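Local coordinates for protein adenosine kinase (Sinorhizobium meliloti, PDB 3UBO) that probably transfers phosphate from ATP to adenosine or a related sugar substrate, as a kinase of the pfkB carbohydrate kinase family, at residues 4-16 against 148-161. Numbering follows the deposited sequence.
Sequences AKYDVLTIGNAIV and VVAQSKVTYFEGYL. With ADN (adenosine), chain C.
N13 and Y160 meet beside the adenine: N13 ND2 donates to Y160 O (3.0 Å) and, more directly, to N1 of adenosine at 2.8 Å. Y160 O lies close to the plane of that amide, yet the donor sits above the carbonyl plane, off the lone pairs. With CG beside the backbone N (chi1 -74°), N13 turns its amide to the base, while its OD1 faces L161 CD2. The Y160 ring carries C6 of adenosine over one face, 3.4 Å above the plane and offset toward the rim. E158, bent at chi2, turns its carboxylate toward N13; the position of OE2 is doubtful, which makes its bond from N13 N uncertain, and OE1 is held by A63 N. Replacing N13 by an alanine removes the amide, and N1 of the base and Y160 O would probably lose this donor, with a gap beside L161.

Away from the pocket, strands 8-11 and 154-158 run parallel at 22°, neighbours in the central parallel sheet of the ribokinase-like (pfkB) fold. V154 N to D7 O (3.0 Å) and Y156 N to L9 O are nearly linear bonds, and L9 N returns to V154 O. At the far end K153 runs alongside D7, a long salt bridge of 3.8 Å from NZ to OD1; the main partner of D7 is R76, and T291 O takes the lysine ammonium.

On one face L9 lies against T155, its CD2 also meeting V149 CG2 at 3.9 Å, and Y6 CE2 rests on V148 CG1. Farther along, the I11 and L161 side chains cross at about a right angle, CG2 against CD1 at 3.7 Å. On the other face T10 CG2 meets the edge of the Y156 ring. The backbone-bonded, largely buried strands thus end in a polar adenine site, where a shared amide couples N1 recognition to the turn presenting the tyrosine whose face lies against the base.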
ATOM      1  N   ALA A   4      30.665  17.337   6.490  1.00 57.93           N
ATOM      2  CA  ALA A   4      29.663  16.239   6.279  1.00 67.09           C
ATOM      3  C   ALA A   4      28.223  16.711   6.002  1.00 65.55           C
ATOM      4  O   ALA A   4      27.676  17.492   6.791  1.00 61.63           O
ATOM      5  CB  ALA A   4      29.642  15.154   7.455  1.00 59.89           C
ATOM      6  N   LYS A   5      27.605  16.223   4.907  1.00 64.15           N
ATOM      7  CA  LYS A   5      26.207  16.607   4.567  1.00 63.42           C
ATOM      8  C   LYS A   5      25.096  15.515   4.891  1.00 60.74           C
ATOM      9  O   LYS A   5      23.893  15.818   4.976  1.00 58.53           O
ATOM     10  CB  LYS A   5      26.154  17.098   3.119  1.00 64.68           C
ATOM     11  CG  LYS A   5      24.960  17.952   2.695  1.00 64.27           C
ATOM     12  CD  LYS A   5      25.129  18.158   1.149  1.00 71.88           C
ATOM     13  CE  LYS A   5      24.200  19.267   0.503  1.00 79.11           C
ATOM     14  NZ  LYS A   5      22.764  19.339   1.038  1.00 73.66           N
ATOM     15  N   TYR A   6      25.539  14.266   5.071  1.00 59.85           N
ATOM     16  CA  TYR A   6      24.659  13.147   5.360  1.00 59.39           C
ATOM     17  C   TYR A   6      25.230  12.377   6.535  1.00 60.20           C
ATOM     18  O   TYR A   6      26.458  12.151   6.632  1.00 59.47           O
ATOM     19  CB  TYR A   6      24.380  12.214   4.119  1.00 56.76           C
ATOM     20  CG  TYR A   6      23.890  12.971   2.880  1.00 57.49           C
ATOM     21  CD1 TYR A   6      22.580  13.493   2.799  1.00 55.94           C
ATOM     22  CD2 TYR A   6      24.769  13.242   1.812  1.00 59.03           C
ATOM     23  CE1 TYR A   6      22.154  14.248   1.659  1.00 55.62           C
ATOM     24  CE2 TYR A   6      24.373  13.991   0.704  1.00 58.30           C
ATOM     25  CZ  TYR A   6      23.068  14.492   0.613  1.00 59.66           C
ATOM     26  OH  TYR A   6      22.707  15.209  -0.531  1.00 59.29           O
ATOM     27  N   ASP A   7      24.307  11.971   7.413  1.00 59.16           N
ATOM     28  CA  ASP A   7      24.593  11.000   8.470  1.00 59.66           C
ATOM     29  C   ASP A   7      24.677   9.655   7.848  1.00 59.07           C
ATOM     30  O   ASP A   7      25.665   8.974   8.019  1.00 60.83           O
ATOM     31  CB  ASP A   7      23.526  11.087   9.577  1.00 61.11           C
ATOM     32  CG  ASP A   7      23.369  12.503  10.052  1.00 60.67           C
ATOM     33  OD1 ASP A   7      24.393  12.951  10.620  1.00 60.77           O
ATOM     34  OD2 ASP A   7      22.336  13.188   9.757  1.00 57.80           O
ATOM     35  N   VAL A   8      23.648   9.270   7.097  1.00 59.78           N
ATOM     36  CA  VAL A   8      23.723   7.969   6.410  1.00 60.95           C
ATOM     37  C   VAL A   8      23.402   7.901   4.929  1.00 59.29           C
ATOM     38  O   VAL A   8      22.351   8.434   4.426  1.00 55.16           O
ATOM     39  CB  VAL A   8      22.867   6.873   7.042  1.00 57.39           C
ATOM     40  CG1 VAL A   8      23.461   5.520   6.638  1.00 56.06           C
ATOM     41  CG2 VAL A   8      22.778   7.051   8.591  1.00 59.47           C
ATOM     42  N   LEU A   9      24.317   7.200   4.261  1.00 57.57           N
ATOM     43  CA  LEU A   9      24.133   6.793   2.878  1.00 57.52           C
ATOM     44  C   LEU A   9      23.901   5.259   2.756  1.00 57.37           C
ATOM     45  O   LEU A   9      24.679   4.410   3.280  1.00 56.01           O
ATOM     46  CB  LEU A   9      25.307   7.247   2.039  1.00 57.19           C
ATOM     47  CG  LEU A   9      25.485   6.751   0.592  1.00 58.93           C
ATOM     48  CD1 LEU A   9      24.440   7.374  -0.350  1.00 58.45           C
ATOM     49  CD2 LEU A   9      26.893   7.057   0.087  1.00 58.99           C
ATOM     50  N   THR A  10      22.812   4.910   2.076  1.00 54.44           N
ATOM     51  CA  THR A  10      22.603   3.485   1.809  1.00 57.58           C
ATOM     52  C   THR A  10      22.631   3.136   0.321  1.00 53.49           C
ATOM     53  O   THR A  10      22.199   3.932  -0.541  1.00 52.84           O
ATOM     54  CB  THR A  10      21.361   2.859   2.542  1.00 55.98           C
ATOM     55  OG1 THR A  10      20.159   3.165   1.807  1.00 53.23           O
ATOM     56  CG2 THR A  10      21.261   3.400   3.970  1.00 52.80           C
ATOM     57  N   ILE A  11      23.199   1.953   0.073  1.00 52.29           N
ATOM     58  CA  ILE A  11      23.297   1.361  -1.246  1.00 56.03           C
ATOM     59  C   ILE A  11      22.749  -0.061  -1.191  1.00 56.64           C
ATOM     60  O   ILE A  11      23.152  -0.881  -0.331  1.00 57.54           O
ATOM     61  CB  ILE A  11      24.759   1.363  -1.810  1.00 58.83           C
ATOM     62  CG1 ILE A  11      25.315   2.782  -1.882  1.00 56.45           C
ATOM     63  CG2 ILE A  11      24.828   0.734  -3.235  1.00 56.00           C
ATOM     64  CD1 ILE A  11      26.504   2.901  -2.837  1.00 58.23           C
ATOM     65  N   GLY A  12      21.795  -0.321  -2.084  1.00 54.18           N
ATOM     66  CA  GLY A  12      21.029  -1.559  -2.057  1.00 55.43           C
ATOM     67  C   GLY A  12      20.110  -1.712  -3.273  1.00 55.10           C
ATOM     68  O   GLY A  12      19.863  -0.752  -4.011  1.00 53.14           O
ATOM     69  N   ASN A  13      19.626  -2.931  -3.483  1.00 54.63           N
ATOM     70  CA  ASN A  13      18.683  -3.253  -4.543  1.00 51.59           C
ATOM     71  C   ASN A  13      17.400  -2.460  -4.433  1.00 52.40           C
ATOM     72  O   ASN A  13      16.647  -2.609  -3.453  1.00 53.85           O
ATOM     73  CB  ASN A  13      18.365  -4.706  -4.368  1.00 52.56           C
ATOM     74  CG  ASN A  13      19.460  -5.539  -4.790  1.00 54.62           C
ATOM     75  OD1 ASN A  13      20.060  -5.235  -5.835  1.00 57.04           O
ATOM     76  ND2 ASN A  13      19.789  -6.567  -4.029  1.00 52.01           N
ATOM     77  N   ALA A  14      17.118  -1.612  -5.403  1.00 48.32           N
ATOM     78  CA  ALA A  14      15.892  -0.855  -5.356  1.00 49.39           C
ATOM     79  C   ALA A  14      14.683  -1.747  -5.700  1.00 52.50           C
ATOM     80  O   ALA A  14      14.581  -2.269  -6.809  1.00 55.82           O
ATOM     81  CB  ALA A  14      15.978   0.322  -6.285  1.00 50.00           C
ATOM     82  N   ILE A  15      13.778  -1.957  -4.765  1.00 51.84           N
ATOM     83  CA  ILE A  15      12.748  -3.012  -4.896  1.00 51.95           C
ATOM     84  C   ILE A  15      11.360  -2.480  -4.520  1.00 50.84           C
ATOM     85  O   ILE A  15      11.207  -1.783  -3.507  1.00 47.40           O
ATOM     86  CB  ILE A  15      13.074  -4.258  -4.058  1.00 49.54           C
ATOM     87  CG1 ILE A  15      14.405  -4.863  -4.543  1.00 49.10           C
ATOM     88  CG2 ILE A  15      11.928  -5.212  -4.100  1.00 46.75           C
ATOM     89  CD1 ILE A  15      14.870  -6.003  -3.691  1.00 51.35           C
ATOM     90  N   VAL A  16      10.364  -2.726  -5.374  1.00 49.59           N
ATOM     91  CA  VAL A  16       9.002  -2.477  -4.922  1.00 49.93           C
ATOM     92  C   VAL A  16       8.322  -3.767  -4.444  1.00 48.99           C
ATOM     93  O   VAL A  16       8.455  -4.819  -5.097  1.00 50.00           O
ATOM     94  CB  VAL A  16       8.188  -1.690  -5.898  1.00 49.00           C
ATOM     95  CG1 VAL A  16       6.748  -1.401  -5.307  1.00 43.89           C
ATOM     96  CG2 VAL A  16       8.920  -0.461  -6.169  1.00 46.41           C
ATOM     97  N   VAL A 148      28.760  12.854  -2.789  1.00 69.18           N
ATOM     98  CA  VAL A 148      27.839  12.239  -1.828  1.00 65.80           C
ATOM     99  C   VAL A 148      28.479  11.151  -0.932  1.00 63.45           C
ATOM    100  O   VAL A 148      28.381  11.284   0.260  1.00 64.61           O
ATOM    101  CB  VAL A 148      26.488  11.874  -2.530  1.00 67.23           C
ATOM    102  CG1 VAL A 148      25.408  11.324  -1.556  1.00 61.23           C
ATOM    103  CG2 VAL A 148      25.960  13.143  -3.299  1.00 68.08           C
ATOM    104  N   VAL A 149      29.172  10.132  -1.437  1.00 62.10           N
ATOM    105  CA  VAL A 149      29.855   9.219  -0.505  1.00 61.66           C
ATOM    106  C   VAL A 149      30.750   9.945   0.492  1.00 64.77           C
ATOM    107  O   VAL A 149      30.708   9.640   1.693  1.00 67.63           O
ATOM    108  CB  VAL A 149      30.664   8.155  -1.210  1.00 61.33           C
ATOM    109  CG1 VAL A 149      31.192   7.036  -0.261  1.00 55.43           C
ATOM    110  CG2 VAL A 149      29.854   7.635  -2.370  1.00 63.49           C
ATOM    111  N   ALA A 150      31.528  10.916   0.015  1.00 65.50           N
ATOM    112  CA  ALA A 150      32.455  11.695   0.861  1.00 65.32           C
ATOM    113  C   ALA A 150      31.774  12.529   1.982  1.00 64.45           C
ATOM    114  O   ALA A 150      32.292  12.666   3.107  1.00 65.03           O
ATOM    115  CB  ALA A 150      33.345  12.592  -0.041  1.00 64.65           C
ATOM    116  N   GLN A 151      30.613  13.080   1.673  1.00 63.02           N
ATOM    117  CA  GLN A 151      29.863  13.898   2.620  1.00 63.30           C
ATOM    118  C   GLN A 151      29.004  13.132   3.664  1.00 64.81           C
ATOM    119  O   GLN A 151      28.222  13.748   4.477  1.00 61.51           O
ATOM    120  CB  GLN A 151      28.964  14.834   1.824  1.00 65.70           C
ATOM    121  CG  GLN A 151      29.688  15.543   0.695  1.00 66.96           C
ATOM    122  CD  GLN A 151      28.731  16.326  -0.192  1.00 72.73           C
ATOM    123  OE1 GLN A 151      27.904  15.728  -0.926  1.00 72.35           O
ATOM    124  NE2 GLN A 151      28.821  17.678  -0.125  1.00 70.38           N
ATOM    125  N   SER A 152      29.183  11.806   3.681  1.00 63.50           N
ATOM    126  CA  SER A 152      28.278  10.959   4.443  1.00 62.71           C
ATOM    127  C   SER A 152      29.031  10.171   5.485  1.00 62.75           C
ATOM    128  O   SER A 152      29.997   9.439   5.154  1.00 62.27           O
ATOM    129  CB  SER A 152      27.455  10.042   3.508  1.00 60.40           C
ATOM    130  OG  SER A 152      26.527  10.817   2.773  1.00 58.08           O
ATOM    131  N   LYS A 153      28.542  10.302   6.730  1.00 61.41           N
ATOM    132  CA  LYS A 153      29.258   9.786   7.893  1.00 62.53           C
ATOM    133  C   LYS A 153      29.421   8.273   7.801  1.00 62.91           C
ATOM    134  O   LYS A 153      30.532   7.732   7.798  1.00 61.16           O
ATOM    135  CB  LYS A 153      28.606  10.216   9.231  1.00 59.55           C
ATOM    136  CG  LYS A 153      28.480  11.761   9.481  1.00 60.69           C
ATOM    137  CD  LYS A 153      28.213  12.047  10.994  1.00 58.59           C
ATOM    138  CE  LYS A 153      27.495  13.354  11.256  1.00 58.85           C
ATOM    139  NZ  LYS A 153      27.484  13.660  12.748  1.00 59.82           N
ATOM    140  N   VAL A 154      28.287   7.589   7.735  1.00 63.52           N
ATOM    141  CA  VAL A 154      28.321   6.200   7.356  1.00 64.32           C
ATOM    142  C   VAL A 154      27.878   5.939   5.915  1.00 64.59           C
ATOM    143  O   VAL A 154      27.039   6.665   5.356  1.00 65.24           O
ATOM    144  CB  VAL A 154      27.564   5.370   8.284  1.00 62.57           C
ATOM    145  CG1 VAL A 154      27.824   3.950   7.918  1.00 64.48           C
ATOM    146  CG2 VAL A 154      28.123   5.608   9.662  1.00 64.20           C
ATOM    147  N   THR A 155      28.497   4.944   5.297  1.00 62.25           N
ATOM    148  CA  THR A 155      27.947   4.359   4.082  1.00 62.20           C
ATOM    149  C   THR A 155      27.492   2.907   4.428  1.00 62.73           C
ATOM    150  O   THR A 155      28.232   2.100   5.054  1.00 61.79           O
ATOM    151  CB  THR A 155      28.928   4.531   2.828  1.00 65.68           C
ATOM    152  OG1 THR A 155      29.064   5.929   2.466  1.00 63.57           O
ATOM    153  CG2 THR A 155      28.454   3.740   1.584  1.00 62.22           C
ATOM    154  N   TYR A 156      26.233   2.606   4.108  1.00 61.16           N
ATOM    155  CA  TYR A 156      25.687   1.296   4.439  1.00 59.26           C
ATOM    156  C   TYR A 156      25.084   0.640   3.211  1.00 59.56           C
ATOM    157  O   TYR A 156      24.457   1.333   2.382  1.00 56.89           O
ATOM    158  CB  TYR A 156      24.657   1.512   5.479  1.00 60.13           C
ATOM    159  CG  TYR A 156      23.800   0.336   5.884  1.00 62.24           C
ATOM    160  CD1 TYR A 156      24.245  -0.577   6.835  1.00 60.90           C
ATOM    161  CD2 TYR A 156      22.519   0.179   5.374  1.00 60.26           C
ATOM    162  CE1 TYR A 156      23.456  -1.628   7.255  1.00 63.51           C
ATOM    163  CE2 TYR A 156      21.692  -0.880   5.813  1.00 62.12           C
ATOM    164  CZ  TYR A 156      22.157  -1.789   6.762  1.00 62.89           C
ATOM    165  OH  TYR A 156      21.349  -2.844   7.213  1.00 59.42           O
ATOM    166  N   PHE A 157      25.296  -0.679   3.090  1.00 58.52           N
ATOM    167  CA  PHE A 157      24.967  -1.427   1.863  1.00 57.73           C
ATOM    168  C   PHE A 157      24.627  -2.878   2.169  1.00 57.25           C
ATOM    169  O   PHE A 157      25.130  -3.448   3.151  1.00 56.65           O
ATOM    170  CB  PHE A 157      26.155  -1.394   0.852  1.00 61.00           C
ATOM    171  CG  PHE A 157      27.349  -2.268   1.278  1.00 60.84           C
ATOM    172  CD1 PHE A 157      28.391  -1.735   2.048  1.00 60.21           C
ATOM    173  CD2 PHE A 157      27.390  -3.629   0.958  1.00 61.03           C
ATOM    174  CE1 PHE A 157      29.446  -2.532   2.470  1.00 61.50           C
ATOM    175  CE2 PHE A 157      28.441  -4.436   1.371  1.00 62.50           C
ATOM    176  CZ  PHE A 157      29.473  -3.886   2.129  1.00 65.57           C
ATOM    177  N   GLU A 158      23.809  -3.484   1.296  1.00 56.79           N
ATOM    178  CA  GLU A 158      23.310  -4.874   1.511  1.00 60.46           C
ATOM    179  C   GLU A 158      24.318  -5.940   1.095  1.00 58.76           C
ATOM    180  O   GLU A 158      25.009  -5.749   0.080  1.00 60.38           O
ATOM    181  CB  GLU A 158      21.955  -5.157   0.756  1.00 60.33           C
ATOM    182  CG  GLU A 158      20.736  -4.221   1.030  1.00 55.19           C
ATOM    183  CD  GLU A 158      20.015  -3.857  -0.287  1.00 57.02           C
ATOM    184  OE1 GLU A 158      18.914  -3.223  -0.186  1.00 53.56           O
ATOM    185  OE2 GLU A 158      20.574  -4.172  -1.424  1.00 57.24           O
ATOM    186  N   GLY A 159      24.416  -7.033   1.853  1.00 56.04           N
ATOM    187  CA  GLY A 159      24.953  -8.279   1.331  1.00 59.26           C
ATOM    188  C   GLY A 159      24.186  -8.685   0.063  1.00 61.93           C
ATOM    189  O   GLY A 159      24.748  -9.238  -0.906  1.00 60.63           O
ATOM    190  N   TYR A 160      22.887  -8.359   0.051  1.00 59.91           N
ATOM    191  CA  TYR A 160      21.970  -8.707  -1.043  1.00 60.25           C
ATOM    192  C   TYR A 160      22.487  -8.300  -2.426  1.00 61.31           C
ATOM    193  O   TYR A 160      21.890  -8.676  -3.441  1.00 60.29           O
ATOM    194  CB  TYR A 160      20.598  -8.018  -0.859  1.00 58.81           C
ATOM    195  CG  TYR A 160      19.612  -8.745   0.022  1.00 58.58           C
ATOM    196  CD1 TYR A 160      18.688  -8.030   0.796  1.00 58.84           C
ATOM    197  CD2 TYR A 160      19.602 -10.122   0.101  1.00 57.96           C
ATOM    198  CE1 TYR A 160      17.806  -8.664   1.648  1.00 57.87           C
ATOM    199  CE2 TYR A 160      18.708 -10.761   0.944  1.00 60.88           C
ATOM    200  CZ  TYR A 160      17.811 -10.021   1.719  1.00 58.75           C
ATOM    201  OH  TYR A 160      16.902 -10.647   2.542  1.00 58.59           O
ATOM    202  N   LEU A 161      23.549  -7.480  -2.423  1.00 61.68           N
ATOM    203  CA  LEU A 161      24.084  -6.765  -3.574  1.00 60.39           C
ATOM    204  C   LEU A 161      25.129  -7.627  -4.229  1.00 61.50           C
ATOM    205  O   LEU A 161      25.592  -7.342  -5.317  1.00 60.81           O
ATOM    206  CB  LEU A 161      24.756  -5.477  -3.143  1.00 59.51           C
ATOM    207  CG  LEU A 161      23.898  -4.219  -3.073  1.00 60.39           C
ATOM    208  CD1 LEU A 161      24.793  -2.994  -2.921  1.00 57.83           C
ATOM    209  CD2 LEU A 161      22.977  -4.048  -4.268  1.00 57.45           C
TER
HETATM  210  O5' ADN C 353      13.991  -7.101   4.880  1.00 62.56           O
HETATM  211  C5' ADN C 353      12.893  -6.210   4.454  1.00 59.20           C
HETATM  212  C4' ADN C 353      12.931  -5.822   2.936  1.00 57.27           C
HETATM  213  O4' ADN C 353      13.712  -6.721   2.139  1.00 60.11           O
HETATM  214  C3' ADN C 353      11.671  -5.484   1.981  1.00 55.91           C
HETATM  215  O3' ADN C 353      10.923  -4.293   2.025  1.00 58.64           O
HETATM  216  C2' ADN C 353      12.233  -5.809   0.555  1.00 56.50           C
HETATM  217  O2' ADN C 353      12.054  -4.782  -0.444  1.00 55.59           O
HETATM  218  C1' ADN C 353      13.629  -6.170   0.872  1.00 59.74           C
HETATM  219  N9  ADN C 353      14.164  -7.183  -0.088  1.00 61.81           N
HETATM  220  C8  ADN C 353      13.688  -8.470  -0.473  1.00 62.11           C
HETATM  221  N7  ADN C 353      14.641  -9.101  -1.316  1.00 59.29           N
HETATM  222  C5  ADN C 353      15.713  -8.198  -1.437  1.00 62.73           C
HETATM  223  C6  ADN C 353      16.936  -8.254  -2.162  1.00 61.53           C
HETATM  224  N6  ADN C 353      17.307  -9.407  -2.938  1.00 60.93           N
HETATM  225  N1  ADN C 353      17.830  -7.127  -2.066  1.00 61.70           N
HETATM  226  C2  ADN C 353      17.482  -5.990  -1.266  1.00 60.08           C
HETATM  227  N3  ADN C 353      16.277  -5.894  -0.528  1.00 58.33           N
HETATM  228  C4  ADN C 353      15.410  -7.005  -0.655  1.00 60.90           C